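Local coordinates for protein AgaA (Rhizobium radiobacter, PDB 6HLX) that binds the opine agropinic acid as the periplasmic substrate-binding protein of an ABC transporter, delivering it for import into the bacterial cell, at residues 11-15 against 166-172; 16-20 against 134-139; 199-203 against 215-221. All blocks are in the same frame, centred on the assembly; numbering follows the deposited sequence.

Interaction 1 of 3, residues 11-15 against 166-172; sequences EPSTL and WTRGREI. With ZN (zinc ion), chain N; EDO (1,2-ethanediol), chain Y.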
# COMPACT_ATOMS: atom_id res chain seq x y z
N GLU A 11 14.16 -5.45 5.10
CA GLU A 11 15.04 -4.43 4.58
C GLU A 11 14.43 -3.88 3.28
O GLU A 11 14.13 -4.67 2.38
CB GLU A 11 16.44 -5.02 4.32
CG GLU A 11 17.40 -4.06 3.65
CD GLU A 11 18.86 -4.49 3.70
OE1 GLU A 11 19.74 -3.60 3.65
OE2 GLU A 11 19.13 -5.71 3.79
N PRO A 12 14.29 -2.55 3.12
CA PRO A 12 13.74 -2.04 1.86
C PRO A 12 14.62 -2.42 0.66
O PRO A 12 15.86 -2.31 0.72
CB PRO A 12 13.77 -0.51 2.05
CG PRO A 12 13.66 -0.34 3.57
CD PRO A 12 14.52 -1.47 4.10
N SER A 13 13.99 -2.90 -0.41
CA SER A 13 14.71 -3.25 -1.64
C SER A 13 15.25 -1.96 -2.30
O SER A 13 16.29 -1.98 -2.95
CB SER A 13 13.79 -3.98 -2.61
OG SER A 13 12.68 -3.15 -2.90
N THR A 14 14.54 -0.83 -2.07
CA THR A 14 14.92 0.49 -2.57
C THR A 14 14.21 1.60 -1.81
O THR A 14 13.12 1.40 -1.28
CB THR A 14 14.66 0.64 -4.09
OG1 THR A 14 15.23 1.89 -4.52
CG2 THR A 14 13.17 0.57 -4.47
N LEU A 15 14.83 2.79 -1.78
CA LEU A 15 14.18 3.97 -1.23
C LEU A 15 13.77 4.90 -2.40
O LEU A 15 13.26 5.99 -2.15
CB LEU A 15 15.07 4.69 -0.22
CG LEU A 15 15.32 3.93 1.10
CD1 LEU A 15 16.22 4.76 2.02
CD2 LEU A 15 13.98 3.63 1.82
N TRP A 166 22.95 3.85 5.68
CA TRP A 166 22.30 2.56 5.50
C TRP A 166 23.38 1.49 5.60
O TRP A 166 24.30 1.45 4.78
CB TRP A 166 21.62 2.52 4.12
CG TRP A 166 20.80 1.30 3.78
CD1 TRP A 166 20.78 0.08 4.40
CD2 TRP A 166 19.81 1.25 2.74
NE1 TRP A 166 19.86 -0.75 3.76
CE2 TRP A 166 19.26 -0.06 2.74
CE3 TRP A 166 19.33 2.18 1.80
CZ2 TRP A 166 18.25 -0.44 1.84
CZ3 TRP A 166 18.36 1.79 0.88
CH2 TRP A 166 17.84 0.49 0.90
N THR A 167 23.30 0.65 6.64
CA THR A 167 24.22 -0.48 6.77
C THR A 167 23.47 -1.67 6.18
O THR A 167 22.49 -2.13 6.78
CB THR A 167 24.62 -0.68 8.24
OG1 THR A 167 25.35 0.49 8.65
CG2 THR A 167 25.50 -1.93 8.44
N ARG A 168 23.92 -2.17 5.02
CA ARG A 168 23.25 -3.28 4.32
C ARG A 168 23.07 -4.47 5.26
O ARG A 168 24.02 -4.86 5.95
CB ARG A 168 24.01 -3.70 3.03
CG ARG A 168 24.29 -2.54 2.04
CD ARG A 168 23.13 -2.16 1.15
NE ARG A 168 23.14 -0.75 0.74
CZ ARG A 168 22.19 -0.16 0.03
NH1 ARG A 168 22.28 1.12 -0.30
NH2 ARG A 168 21.13 -0.86 -0.38
N GLY A 169 21.85 -5.01 5.29
CA GLY A 169 21.49 -6.15 6.13
C GLY A 169 21.28 -5.82 7.60
O GLY A 169 21.01 -6.72 8.39
N ARG A 170 21.37 -4.53 7.99
CA ARG A 170 21.23 -4.22 9.41
C ARG A 170 20.26 -3.08 9.70
O ARG A 170 19.28 -3.30 10.42
CB ARG A 170 22.61 -3.96 10.06
CG ARG A 170 22.51 -3.50 11.50
CD ARG A 170 23.83 -3.53 12.27
NE ARG A 170 23.67 -2.97 13.62
CZ ARG A 170 23.15 -3.63 14.66
NH1 ARG A 170 23.03 -3.03 15.83
NH2 ARG A 170 22.74 -4.88 14.52
N GLU A 171 20.56 -1.86 9.21
CA GLU A 171 19.68 -0.74 9.53
C GLU A 171 19.85 0.48 8.64
O GLU A 171 20.88 0.65 8.00
CB GLU A 171 19.87 -0.30 11.00
CG GLU A 171 21.25 0.28 11.31
CD GLU A 171 21.37 0.87 12.71
OE1 GLU A 171 20.42 0.72 13.51
OE2 GLU A 171 22.43 1.47 13.00
N ILE A 172 18.84 1.35 8.68
CA ILE A 172 18.89 2.69 8.09
C ILE A 172 18.75 3.65 9.28
O ILE A 172 17.84 3.48 10.09
CB ILE A 172 17.77 2.95 7.05
CG1 ILE A 172 18.03 2.13 5.76
CG2 ILE A 172 17.61 4.46 6.76
CD1 ILE A 172 16.79 1.91 4.88
ZN ZN N . 21.66 1.92 15.01
C1 EDO Y . 27.32 -0.58 4.22
O1 EDO Y . 26.15 -1.10 3.69
C2 EDO Y . 27.85 -1.70 5.08
O2 EDO Y . 28.25 -2.75 4.23
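The edge hairpin of a mixed sheet, strands 161-167 and 171-176 with the classic beta bulge that R170 and E171 form opposite T167, meets the loop leaving strand 3-8 through E11 and W166. E11 brings its carboxylate to the indole edge, the two planes 48° apart, and E11 OE1 accepts from W166 NE1 at 2.9 Å through its anti lone pair. E11 OE1 also takes G169 N at 3.0 Å, an almost straight bond that arrives on the syn side but 30° out of the carboxylate plane. Two N-H groups thus grip one oxygen and tie the hairpin turn to the loop; E11 reaches them with CG anti to its backbone N (chi1 175°) and an extended chain beyond.

W166 is sandwiched within its own hairpin. I172 CD1 sits over the ring centre on one face, while R168 NH2 lies over the other, offset toward the rim, and W166 CD2 sits over the centre of the guanidinium. P12 O comes to the ring edge, 3.2 Å from W166 CZ2, and L15 CG approaches W166 CZ3 obliquely at 3.7 Å. The same I172 CD1 also touches P12 CG at 4.1 Å.

E171, pointing away from the 11-15 loop, chelates a zinc ion with both carboxylate oxygens, and H192 of strand 190-195 also binds it. F195 of that strand touches E11, P12 and I172, and V28 of helix 23-32 packs on L15 and I172.

Interaction 2 of 3, residues 16-20 against 134-139; sequences DTVVQ and PESVIV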
# COMPACT_ATOMS: atom_id res chain seq x y z
N ASP A 16 14.01 4.46 -3.67
CA ASP A 16 13.63 5.23 -4.88
C ASP A 16 12.17 5.67 -4.66
O ASP A 16 11.29 4.83 -4.42
CB ASP A 16 13.82 4.37 -6.15
CG ASP A 16 13.47 5.09 -7.44
OD1 ASP A 16 12.61 5.99 -7.40
OD2 ASP A 16 14.02 4.72 -8.49
N THR A 17 11.93 6.98 -4.60
CA THR A 17 10.62 7.45 -4.14
C THR A 17 9.44 6.95 -4.93
O THR A 17 8.42 6.63 -4.32
CB THR A 17 10.54 8.97 -3.98
OG1 THR A 17 10.60 9.59 -5.27
CG2 THR A 17 11.67 9.52 -3.05
N VAL A 18 9.58 6.85 -6.27
CA VAL A 18 8.45 6.53 -7.15
C VAL A 18 8.05 5.03 -7.12
O VAL A 18 6.96 4.67 -7.57
CB VAL A 18 8.66 7.02 -8.60
CG1 VAL A 18 8.94 8.52 -8.65
CG2 VAL A 18 9.76 6.23 -9.31
N VAL A 19 8.98 4.17 -6.63
CA VAL A 19 8.76 2.72 -6.54
C VAL A 19 8.05 2.41 -5.25
O VAL A 19 8.40 2.97 -4.20
CB VAL A 19 10.12 1.96 -6.63
CG1 VAL A 19 9.94 0.46 -6.48
CG2 VAL A 19 10.84 2.30 -7.93
N GLN A 20 7.09 1.48 -5.31
CA GLN A 20 6.35 1.02 -4.13
C GLN A 20 6.96 -0.37 -3.79
O GLN A 20 6.56 -1.37 -4.41
CB GLN A 20 4.84 0.90 -4.46
CG GLN A 20 3.90 0.95 -3.25
CD GLN A 20 4.23 -0.00 -2.13
OE1 GLN A 20 5.24 0.15 -1.45
NE2 GLN A 20 3.36 -0.97 -1.90
N PRO A 134 2.88 7.81 -0.62
CA PRO A 134 4.31 7.90 -0.24
C PRO A 134 5.19 7.99 -1.51
O PRO A 134 6.31 8.50 -1.47
CB PRO A 134 4.55 6.57 0.47
CG PRO A 134 3.14 6.21 1.07
CD PRO A 134 2.23 6.59 -0.08
N GLU A 135 4.65 7.49 -2.66
CA GLU A 135 5.41 7.49 -3.92
C GLU A 135 5.29 8.82 -4.69
O GLU A 135 5.95 8.99 -5.73
CB GLU A 135 4.99 6.28 -4.82
CG GLU A 135 5.42 4.92 -4.24
CD GLU A 135 4.82 4.54 -2.89
OE1 GLU A 135 3.60 4.73 -2.70
OE2 GLU A 135 5.58 4.06 -2.01
N SER A 136 4.44 9.76 -4.20
CA SER A 136 4.21 11.07 -4.85
C SER A 136 5.00 12.21 -4.13
O SER A 136 4.78 13.40 -4.39
CB SER A 136 2.72 11.41 -4.89
OG SER A 136 2.03 10.43 -5.67
N VAL A 137 5.95 11.84 -3.27
CA VAL A 137 6.75 12.82 -2.52
C VAL A 137 7.64 13.60 -3.47
O VAL A 137 7.93 13.13 -4.57
CB VAL A 137 7.56 12.16 -1.37
CG1 VAL A 137 6.60 11.58 -0.32
CG2 VAL A 137 8.49 11.08 -1.91
N ILE A 138 8.07 14.80 -3.04
CA ILE A 138 8.86 15.72 -3.87
C ILE A 138 10.33 15.67 -3.53
O ILE A 138 10.70 15.77 -2.36
CB ILE A 138 8.32 17.19 -3.75
CG1 ILE A 138 6.78 17.31 -3.97
CG2 ILE A 138 9.09 18.16 -4.67
CD1 ILE A 138 6.28 16.68 -5.31
N VAL A 139 11.16 15.57 -4.56
CA VAL A 139 12.62 15.59 -4.40
C VAL A 139 13.19 16.75 -5.25
O VAL A 139 12.46 17.30 -6.08
CB VAL A 139 13.29 14.21 -4.71
CG1 VAL A 139 12.76 13.13 -3.77
CG2 VAL A 139 13.09 13.82 -6.17
O HOH W 1 8.16 10.73 -5.83
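E135 meets T17 first: T17 O receives a CA-H...O contact from E135 CA at 3.2 Å. E135 CG runs by the carbonyls of the 16-19 type I turn, 3.6 Å from V19 O, and the bend at chi2 (63°) then lays the carboxylate against the aliphatic part of Q20. There Q20 CG touches E135 CD at 3.7 Å, amide and carboxylate planes 49° apart. The acid is paired elsewhere: OE2 with K29 and OE1 with R26. K29 NZ also bonds T17 O and V19 O, so one ammonium joins both loops, while Q20 OE1 turns to G22 N.

Next comes V137, whose CG2 presses on T17 CB at 3.6 Å. A water between the loops accepts from T17 OG1 at 2.8 Å and donates to E135 O and V137 O, satisfying three polar atoms in a buried place. V139 ends the contact, its CG1 3.8 Å from T17 CG2 as the side chains pass in opposite directions.

Q20 belongs to the agropinic acid pocket. Helix 23-32 lines the contact with R26 and K29, and helix 79-90 packs R88 and I89 on V18 and V82 on I138.

Interaction 3 of 3, residues 199-203 against 215-221; sequences ENTRV and DYVPAKD. With G9Z (agropinic acid), chain E; EDO (1,2-ethanediol), chain B.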
# COMPACT_ATOMS: atom_id res chain seq x y z
N GLU A 199 10.06 -13.03 11.83
CA GLU A 199 9.10 -12.36 12.74
C GLU A 199 9.27 -12.75 14.21
O GLU A 199 8.99 -11.93 15.09
CB GLU A 199 7.64 -12.51 12.27
CG GLU A 199 7.16 -13.95 12.17
CD GLU A 199 6.01 -14.10 11.18
OE1 GLU A 199 4.90 -14.45 11.64
OE2 GLU A 199 6.21 -13.83 9.97
N ASN A 200 9.78 -13.96 14.47
CA ASN A 200 10.05 -14.38 15.86
C ASN A 200 11.20 -13.58 16.44
O ASN A 200 11.10 -13.11 17.59
CB ASN A 200 10.26 -15.89 15.97
CG ASN A 200 9.00 -16.62 15.59
OD1 ASN A 200 7.93 -16.37 16.14
ND2 ASN A 200 9.08 -17.48 14.59
N THR A 201 12.27 -13.34 15.63
CA THR A 201 13.37 -12.48 16.11
C THR A 201 12.85 -11.04 16.33
O THR A 201 13.29 -10.37 17.27
CB THR A 201 14.59 -12.46 15.16
OG1 THR A 201 14.28 -11.72 13.98
CG2 THR A 201 15.10 -13.85 14.83
N ARG A 202 11.91 -10.59 15.47
CA ARG A 202 11.36 -9.24 15.60
C ARG A 202 10.59 -9.08 16.93
O ARG A 202 10.82 -8.10 17.65
CB ARG A 202 10.48 -8.90 14.39
CG ARG A 202 10.09 -7.44 14.36
CD ARG A 202 9.55 -7.02 13.00
NE ARG A 202 8.28 -7.67 12.62
CZ ARG A 202 8.16 -8.68 11.76
NH1 ARG A 202 9.25 -9.24 11.23
NH2 ARG A 202 6.96 -9.15 11.45
N VAL A 203 9.69 -10.03 17.23
CA VAL A 203 8.91 -10.03 18.48
C VAL A 203 9.87 -10.15 19.67
O VAL A 203 9.75 -9.38 20.65
CB VAL A 203 7.85 -11.15 18.47
CG1 VAL A 203 7.24 -11.36 19.85
CG2 VAL A 203 6.77 -10.85 17.44
N ASP A 215 6.85 -3.41 13.70
CA ASP A 215 5.66 -3.48 12.84
C ASP A 215 5.31 -4.94 12.52
O ASP A 215 6.02 -5.85 12.94
CB ASP A 215 5.79 -2.60 11.59
CG ASP A 215 6.84 -2.98 10.58
OD1 ASP A 215 7.44 -4.07 10.73
OD2 ASP A 215 7.03 -2.21 9.62
N TYR A 216 4.18 -5.17 11.80
CA TYR A 216 3.72 -6.51 11.43
C TYR A 216 3.77 -7.48 12.62
O TYR A 216 4.42 -8.52 12.56
CB TYR A 216 4.52 -7.04 10.24
CG TYR A 216 4.07 -6.46 8.92
CD1 TYR A 216 4.63 -5.29 8.42
CD2 TYR A 216 3.16 -7.15 8.11
CE1 TYR A 216 4.24 -4.76 7.18
CE2 TYR A 216 2.77 -6.64 6.86
CZ TYR A 216 3.31 -5.44 6.40
OH TYR A 216 2.96 -4.95 5.16
N VAL A 217 3.11 -7.12 13.73
CA VAL A 217 3.09 -8.01 14.90
C VAL A 217 2.35 -9.28 14.46
O VAL A 217 1.20 -9.17 14.00
CB VAL A 217 2.37 -7.35 16.10
CG1 VAL A 217 2.22 -8.35 17.25
CG2 VAL A 217 3.11 -6.09 16.55
N PRO A 218 2.96 -10.47 14.58
CA PRO A 218 2.24 -11.69 14.17
C PRO A 218 1.01 -11.94 15.03
O PRO A 218 1.04 -11.65 16.23
CB PRO A 218 3.28 -12.80 14.36
CG PRO A 218 4.61 -12.09 14.39
CD PRO A 218 4.32 -10.78 15.07
N ALA A 219 -0.06 -12.48 14.42
CA ALA A 219 -1.32 -12.77 15.12
C ALA A 219 -1.10 -13.68 16.33
O ALA A 219 -1.75 -13.47 17.36
CB ALA A 219 -2.32 -13.43 14.16
N LYS A 220 -0.17 -14.64 16.25
CA LYS A 220 0.06 -15.55 17.40
C LYS A 220 0.65 -14.84 18.64
O LYS A 220 0.54 -15.36 19.76
CB LYS A 220 0.93 -16.75 17.00
CG LYS A 220 2.37 -16.38 16.67
CD LYS A 220 3.28 -17.59 16.53
CE LYS A 220 4.72 -17.19 16.76
NZ LYS A 220 5.16 -16.05 15.89
N ASP A 221 1.29 -13.67 18.44
CA ASP A 221 1.93 -12.92 19.54
C ASP A 221 1.11 -11.71 20.02
O ASP A 221 1.49 -11.08 21.01
CB ASP A 221 3.33 -12.45 19.10
CG ASP A 221 4.24 -13.59 18.65
OD1 ASP A 221 4.61 -14.42 19.50
OD2 ASP A 221 4.56 -13.65 17.45
OAM G9Z E . 4.96 -4.90 2.06
CAB G9Z E . 4.35 -5.94 2.35
CAC G9Z E . 4.96 -7.02 3.03
CB G9Z E . 3.85 -8.10 3.21
CA G9Z E . 2.67 -7.59 2.41
C G9Z E . 1.47 -7.59 3.20
O G9Z E . 1.24 -6.60 3.95
N G9Z E . 3.10 -6.23 1.95
CAG G9Z E . 2.20 -5.25 1.22
CAH G9Z E . 2.11 -5.61 -0.26
OAP G9Z E . 1.49 -6.89 -0.34
CAI G9Z E . 1.30 -4.59 -1.07
OAQ G9Z E . 1.67 -3.25 -0.65
CAJ G9Z E . 1.60 -4.69 -2.60
OAR G9Z E . 0.82 -3.71 -3.31
CAK G9Z E . 1.42 -6.09 -3.24
OAT G9Z E . 2.00 -6.09 -4.56
CAL G9Z E . -0.04 -6.55 -3.27
OAS G9Z E . -0.12 -7.91 -3.75
OXT G9Z E . 0.72 -8.60 3.13
C1 EDO B . 0.17 -12.22 10.89
O1 EDO B . -0.89 -11.63 11.55
C2 EDO B . 0.62 -13.48 11.62
O2 EDO B . -0.21 -14.56 11.33
O HOH W 2 3.78 -16.09 13.43
O HOH W 3 7.10 -15.25 18.66
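R202 points its guanidinium edge-on at two consecutive backbone carbonyls, one from D215 and one from Y216, and this fork joins helix 199-207 to the loop. R202 NE reaches D215 O at 2.9 Å, with the oxygen 21° out of the guanidinium plane; R202 NH2 reaches Y216 O at 2.8 Å, almost in that plane and along a straighter N-H. The bend at chi3 (65°) turns the head of R202 onto them. Its third nitrogen, NH1, is held by Y196 O, so the group is fixed in rotation. Against the Y216 ring the guanidinium stands nearly perpendicular, 88° between planes, and the ring leads off to the pocket, where Y216 OH donates to agropinic acid O at 2.7 Å.

The next residue, V203, and P218 run past each other in opposite directions. Their contact is tight, V203 CG2 to P218 CD 3.4 Å, and D221 closes on the same methyl. E199 slides along the other part of the proline ring, E199 OE1 3.6 Å from P218 CB, while its OE2 bonds S333 N.

On the exposed side K220 crosses N200 at about a right angle. K220 NZ donates to N200 OD1 at 2.8 Å and forms a salt bridge with D221 OD2 at 2.9 Å. One water links K220 NZ to E199 OE1, and another donates to N200 OD1 and D221 OD1.

I225 of helix 222-227 packs on V203 and V217, I214 of strand 213-214 lies against R202 and V203, and strand 456-459 meets D215 and V217.

From the N terminus, the chain leaves strand 3-8 into one long loop that supplies the first halves of interactions 1 and 2 back to back, and T14 and V19 touch where they join. Interaction 2 closes first, when the chain returns after helix 127-131; interaction 1 closes later at the 161-176 hairpin, so interaction 2 is nested inside it. That loop therefore ties the edge hairpin of the mixed sheet to the loop between helices 127-131 and 141-146. Interaction 3 follows in series, a short closure between helix 199-207 and the loop after strand 213-214 of the same sheet. Interactions 2 and 3, centres about 28 Å apart, each contribute a residue to the agropinic acid pocket.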